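Side-chain contacts in xyloglucan-specific endo-beta-1,4-glucanase BoGH9A (Bacteroides ovatus, PDB 6DHT), which hydrolyses internal beta-1,4-glucosidic linkages in the xyloglucan backbone, releasing xyloglucan oligosaccharides for use by a gut bacterium: residues D109-S114 with A556-A561; F115-T120 with D508-F513. All coordinates share one frame; numbering follows the deposited sequence. Where two conformers were deposited one is given.

Interaction 1. Residues D109-S114 with A556-A561; sequences DAALKS and ALVALA. With EDO (1,2-ethanediol), chain G.
Ala111 and Leu112 of helix 105-117 rest on Leu557 and Val558 of helix 551-567, the two helices running nearly antiparallel (153°) with their local axes 8.5 Å apart. Before this patch, Asp109 points away from the partner helix, and its OD1 is bonded to Gln200. Ala110, turned along the flank, puts its CA 3.5 Å from O2 of a 1,2-ethanediol, probably a crystallisation additive. Ala111 makes the central contact: its methyl points toward helix 551-567 and fits between two side chains, CB lying 3.5 Å from Leu557 CD2 and 3.7 Å from Val558 CG2. Leu557 reaches it with CG anti to its own backbone N (chi1 -180°). Val558 instead sends CG2 out beside its backbone N, laying this methyl on the peptide link between Ala111 and Leu112, 3.5 Å from Leu112 N. Of the Leu112 side chain, CB comes nearest, 4.2 Å from Val558 CG2; Leu112 also packs on Gln200 and Ile202. Lys113 bends away at chi2 and chi4, its NZ within hydrogen-bonding reach of ethanediol O1 (3.1 Å) and of the Tyr128, Ile202 and Asn203 carbonyls, which its three hydrogens must share. The small Ala111 probably allows the close approach of helices 105-117 and 551-567, consistent with closure of the (alpha/alpha)6 barrel of family 9. The side-chain groups that meet are all apolar, and the one polar surface touched is the Ala111-Leu112 peptide, whose carbonyl O accepts from Asn554 ND2; adhesion here therefore rests on fit of shape.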
loop_
_atom_site.group_PDB
_atom_site.type_symbol
_atom_site.label_atom_id
_atom_site.label_comp_id
_atom_site.label_asym_id
_atom_site.label_seq_id
_atom_site.Cartn_x
_atom_site.Cartn_y
_atom_site.Cartn_z
ATOM N N ASP A 109 6.487 4.304 9.902
ATOM C CA ASP A 109 5.775 5.427 10.484
ATOM C C ASP A 109 5.483 6.484 9.439
ATOM O O ASP A 109 4.363 7.007 9.364
ATOM C CB ASP A 109 6.582 6.051 11.640
ATOM C CG ASP A 109 6.657 5.158 12.886
ATOM O OD1 ASP A 109 6.131 4.039 12.886
ATOM O OD2 ASP A 109 7.289 5.613 13.862
ATOM N N ALA A 110 6.481 6.808 8.627
ATOM C CA ALA A 110 6.269 7.808 7.566
ATOM C C ALA A 110 5.211 7.384 6.532
ATOM O O ALA A 110 4.404 8.188 6.075
ATOM C CB ALA A 110 7.573 8.131 6.868
ATOM N N ALA A 111 5.251 6.109 6.166
ATOM C CA ALA A 111 4.293 5.550 5.225
ATOM C C ALA A 111 2.863 5.690 5.742
ATOM O O ALA A 111 1.933 6.005 4.983
ATOM C CB ALA A 111 4.633 4.118 4.936
ATOM N N LEU A 112 2.660 5.448 7.040
ATOM C CA LEU A 112 1.352 5.634 7.633
ATOM C C LEU A 112 0.989 7.107 7.756
ATOM O O LEU A 112 -0.171 7.487 7.492
ATOM C CB LEU A 112 1.334 4.947 9.002
ATOM C CG LEU A 112 0.011 5.011 9.751
ATOM C CD1 LEU A 112 -1.156 4.445 8.954
ATOM C CD2 LEU A 112 0.154 4.262 11.063
ATOM N N LYS A 113 1.951 7.933 8.121
ATOM C CA LYS A 113 1.714 9.356 8.301
ATOM C C LYS A 113 1.365 10.036 6.972
ATOM O O LYS A 113 0.739 11.103 6.967
ATOM C CB LYS A 113 2.945 9.986 8.950
ATOM C CG LYS A 113 2.860 11.438 9.341
ATOM C CD LYS A 113 1.743 11.755 10.312
ATOM C CE LYS A 113 1.867 13.207 10.807
ATOM N NZ LYS A 113 3.042 13.455 11.687
ATOM N N SER A 114 1.752 9.438 5.844
ATOM C CA SER A 114 1.390 9.993 4.542
ATOM C C SER A 114 -0.120 10.157 4.406
ATOM O O SER A 114 -0.593 11.107 3.754
ATOM C CB SER A 114 1.911 9.098 3.415
ATOM O OG SER A 114 1.156 7.898 3.271
ATOM N N ALA A 556 0.413 -0.632 0.553
ATOM C CA ALA A 556 1.373 -1.722 0.371
ATOM C C ALA A 556 2.647 -1.466 1.153
ATOM O O ALA A 556 3.208 -2.356 1.787
ATOM C CB ALA A 556 1.687 -1.914 -1.102
ATOM N N LEU A 557 3.145 -0.239 1.069
ATOM C CA LEU A 557 4.342 0.123 1.838
ATOM C C LEU A 557 4.126 0.015 3.334
ATOM O O LEU A 557 4.970 -0.524 4.041
ATOM C CB LEU A 557 4.757 1.545 1.471
ATOM C CG LEU A 557 5.989 2.101 2.169
ATOM C CD1 LEU A 557 7.233 1.258 1.847
ATOM C CD2 LEU A 557 6.203 3.559 1.809
ATOM N N VAL A 558 3.007 0.516 3.842
ATOM C CA VAL A 558 2.707 0.350 5.273
ATOM C C VAL A 558 2.654 -1.129 5.636
ATOM O O VAL A 558 3.209 -1.555 6.658
ATOM C CB VAL A 558 1.343 0.986 5.608
ATOM C CG1 VAL A 558 0.831 0.526 6.976
ATOM C CG2 VAL A 558 1.397 2.503 5.577
ATOM N N ALA A 559 2.005 -1.918 4.783
ATOM C CA ALA A 559 1.889 -3.364 5.032
ATOM C C ALA A 559 3.251 -4.035 5.148
ATOM O O ALA A 559 3.500 -4.751 6.133
ATOM C CB ALA A 559 1.063 -4.046 3.955
ATOM N N LEU A 560 4.128 -3.811 4.184
ATOM C CA LEU A 560 5.411 -4.536 4.182
ATOM C C LEU A 560 6.375 -3.935 5.199
ATOM O O LEU A 560 7.012 -4.663 5.952
ATOM C CB LEU A 560 6.067 -4.601 2.787
ATOM C CG LEU A 560 7.230 -5.597 2.761
ATOM C CD1 LEU A 560 6.842 -7.032 3.204
ATOM C CD2 LEU A 560 7.840 -5.599 1.379
ATOM N N ALA A 561 6.509 -2.618 5.235
ATOM C CA ALA A 561 7.471 -2.022 6.162
ATOM C C ALA A 561 7.127 -2.325 7.625
ATOM O O ALA A 561 8.020 -2.581 8.436
ATOM C CB ALA A 561 7.556 -0.550 5.957
HETATM C C1 EDO G . 6.202 11.198 12.282
HETATM O O1 EDO G . 5.953 12.438 11.595
HETATM C C2 EDO G . 5.910 10.028 11.345
HETATM O O2 EDO G . 6.793 10.040 10.204
#

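Interaction 2. Residues F115-T120 with D508-F513; sequences FYYQRT and DPIPGF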
loop_
_atom_site.group_PDB
_atom_site.type_symbol
_atom_site.label_atom_id
_atom_site.label_comp_id
_atom_site.label_asym_id
_atom_site.label_seq_id
_atom_site.Cartn_x
_atom_site.Cartn_y
_atom_site.Cartn_z
ATOM N N PHE A 115 -0.885 9.243 5.004
ATOM C CA PHE A 115 -2.333 9.291 4.937
ATOM C C PHE A 115 -2.881 10.542 5.635
ATOM O O PHE A 115 -3.851 11.158 5.161
ATOM C CB PHE A 115 -2.940 8.025 5.539
ATOM C CG PHE A 115 -2.723 6.806 4.685
ATOM C CD1 PHE A 115 -1.555 6.063 4.778
ATOM C CD2 PHE A 115 -3.697 6.415 3.762
ATOM C CE1 PHE A 115 -1.350 4.962 3.940
ATOM C CE2 PHE A 115 -3.493 5.316 2.949
ATOM C CZ PHE A 115 -2.313 4.605 3.033
ATOM N N TYR A 116 -2.256 10.919 6.750
ATOM C CA TYR A 116 -2.611 12.150 7.441
ATOM C C TYR A 116 -2.478 13.363 6.505
ATOM O O TYR A 116 -3.378 14.193 6.417
ATOM C CB TYR A 116 -1.794 12.315 8.731
ATOM C CG TYR A 116 -1.840 13.735 9.260
ATOM C CD1 TYR A 116 -2.921 14.196 10.001
ATOM C CD2 TYR A 116 -0.799 14.612 9.005
ATOM C CE1 TYR A 116 -2.961 15.503 10.458
ATOM C CE2 TYR A 116 -0.832 15.914 9.469
ATOM C CZ TYR A 116 -1.914 16.348 10.203
ATOM O OH TYR A 116 -1.971 17.648 10.671
ATOM N N TYR A 117 -1.373 13.434 5.756
ATOM C CA TYR A 117 -1.190 14.521 4.815
ATOM C C TYR A 117 -2.257 14.517 3.702
ATOM O O TYR A 117 -2.595 15.571 3.149
ATOM C CB TYR A 117 0.207 14.477 4.212
ATOM C CG TYR A 117 1.290 14.849 5.190
ATOM C CD1 TYR A 117 1.469 16.176 5.585
ATOM C CD2 TYR A 117 2.162 13.893 5.694
ATOM C CE1 TYR A 117 2.475 16.529 6.448
ATOM C CE2 TYR A 117 3.152 14.240 6.576
ATOM C CZ TYR A 117 3.304 15.570 6.944
ATOM O OH TYR A 117 4.327 15.892 7.818
ATOM N N GLN A 118 -2.795 13.351 3.364
ATOM C CA GLN A 118 -3.836 13.252 2.346
ATOM C C GLN A 118 -5.252 13.622 2.835
ATOM O O GLN A 118 -6.228 13.568 2.063
ATOM C CB GLN A 118 -3.890 11.841 1.762
ATOM C CG GLN A 118 -2.652 11.374 1.001
ATOM C CD GLN A 118 -2.455 12.083 -0.321
ATOM O OE1 GLN A 118 -1.639 12.999 -0.426
ATOM N NE2 GLN A 118 -3.158 11.627 -1.348
ATOM N N ARG A 119 -5.398 13.947 4.116
ATOM C CA ARG A 119 -6.736 14.150 4.664
ATOM C C ARG A 119 -7.380 15.402 4.117
ATOM O O ARG A 119 -6.735 16.437 3.990
ATOM C CB ARG A 119 -6.684 14.318 6.178
ATOM C CG ARG A 119 -6.424 13.027 6.959
ATOM C CD ARG A 119 -6.607 13.288 8.425
ATOM N NE ARG A 119 -6.119 12.182 9.253
ATOM C CZ ARG A 119 -6.145 12.199 10.581
ATOM N NH1 ARG A 119 -6.664 13.252 11.204
ATOM N NH2 ARG A 119 -5.669 11.168 11.279
ATOM N N THR A 120 -8.674 15.275 3.841
ATOM C CA THR A 120 -9.528 16.388 3.410
ATOM C C THR A 120 -10.337 16.905 4.591
ATOM O O THR A 120 -10.433 16.260 5.629
ATOM C CB THR A 120 -10.524 15.931 2.343
ATOM O OG1 THR A 120 -11.521 15.061 2.903
ATOM C CG2 THR A 120 -9.784 15.254 1.189
ATOM N N ASP A 508 10.954 20.623 -0.631
ATOM C CA ASP A 508 10.954 19.193 -0.373
ATOM C C ASP A 508 9.531 18.651 -0.480
ATOM O O ASP A 508 8.572 19.274 -0.019
ATOM C CB ASP A 508 11.514 18.902 1.009
ATOM C CG ASP A 508 13.006 19.071 1.076
ATOM O OD1 ASP A 508 13.668 19.041 0.012
ATOM O OD2 ASP A 508 13.502 19.230 2.203
ATOM N N PRO A 509 9.385 17.470 -1.104
ATOM C CA PRO A 509 8.050 16.873 -1.175
ATOM C C PRO A 509 7.532 16.410 0.193
ATOM O O PRO A 509 8.311 16.198 1.128
ATOM C CB PRO A 509 8.273 15.652 -2.066
ATOM C CG PRO A 509 9.682 15.273 -1.832
ATOM C CD PRO A 509 10.408 16.592 -1.702
ATOM N N ILE A 510 6.218 16.234 0.297
ATOM C CA ILE A 510 5.636 15.658 1.505
ATOM C C ILE A 510 6.260 14.263 1.639
ATOM O O ILE A 510 6.321 13.494 0.668
ATOM C CB ILE A 510 4.108 15.613 1.429
ATOM C CG1 ILE A 510 3.567 17.048 1.274
ATOM C CG2 ILE A 510 3.530 14.943 2.701
ATOM C CD1 ILE A 510 2.071 17.155 1.056
ATOM N N PRO A 511 6.739 13.913 2.843
ATOM C CA PRO A 511 7.476 12.654 2.997
ATOM C C PRO A 511 6.569 11.425 3.163
ATOM O O PRO A 511 5.404 11.529 3.516
ATOM C CB PRO A 511 8.274 12.870 4.299
ATOM C CG PRO A 511 7.410 13.785 5.094
ATOM C CD PRO A 511 6.794 14.740 4.062
ATOM N N GLY A 512 7.151 10.262 2.871
ATOM C CA GLY A 512 6.532 8.973 3.154
ATOM C C GLY A 512 5.822 8.294 2.002
ATOM O O GLY A 512 5.253 7.218 2.214
ATOM N N PHE A 513 5.834 8.878 0.801
ATOM C CA PHE A 513 5.117 8.316 -0.336
ATOM C C PHE A 513 5.977 7.449 -1.225
ATOM O O PHE A 513 7.026 7.877 -1.668
ATOM C CB PHE A 513 4.531 9.439 -1.195
ATOM C CG PHE A 513 3.410 10.189 -0.528
ATOM C CD1 PHE A 513 3.662 11.240 0.320
ATOM C CD2 PHE A 513 2.093 9.843 -0.763
ATOM C CE1 PHE A 513 2.583 11.921 0.955
ATOM C CE2 PHE A 513 1.019 10.520 -0.154
ATOM C CZ PHE A 513 1.276 11.569 0.689
#
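Tyr117 takes chi1 -71°, with CG beside its own backbone N, and Ile510 holds CG2 anti to its backbone N; together these torsions set the isoleucine methyl over one face of the tyrosine ring. The CH-pi contact is close, Ile510 CG2 standing 3.6 Å from the Tyr117 ring centroid and 23° off the normal, displaced toward Tyr117 CG, which it approaches to 3.3 Å. Tyr116 CD2 covers the opposite face, so the ring is sandwiched, while its OH bonds Ala129 O. Pro511 touches more loosely, CD being 4.5 Å from Tyr117 CE2. Beyond the helix end, Gln118 bends at chi2 and brings its amide against the Phe513 ring, the two planes 75° apart. Gln118 CG lies at the Phe513 ring edge, in its plane, while Gln118 OE1 comes obliquely to 3.4 Å from Phe513 CZ. That amide is held at both ends, OE1 by His498 NE2 and NE2 by Tyr167 O. With an alanine here, His498 NE2 and Tyr167 O would probably lose their amide partner, and Phe513 its cover on this side. The contact thus joins apolar ring packing to a fixed amide, consistent with a place near the catalytic centre: predicted nucleophile Asp171 and predicted proton donor Glu548 are about 7 and 8 Å from Gln118, between side chains.

Both interactions use helix 105-117 and are buried, but at different depths, by distance from the chain centre. Interaction 1 lies about 7 Å from that centre and pairs helix with helix through aliphatic groups, away from the annotated sites. Interaction 2, with its own centre about 14 Å out, takes the end of the same helix and the turn after it against the 508-513 loop, setting an isoleucine methyl on a tyrosine face and an amide beside a phenylalanine, near the predicted catalytic residues. The two meet directly: Gly512 CA packs on Ala110 CB at 3.9 Å, and Phe513 CZ approaches Ser114 O to 3.6 Å. Asn554 of helix 551-567 ties them further, bonding both Ala111 O and Gly512 O.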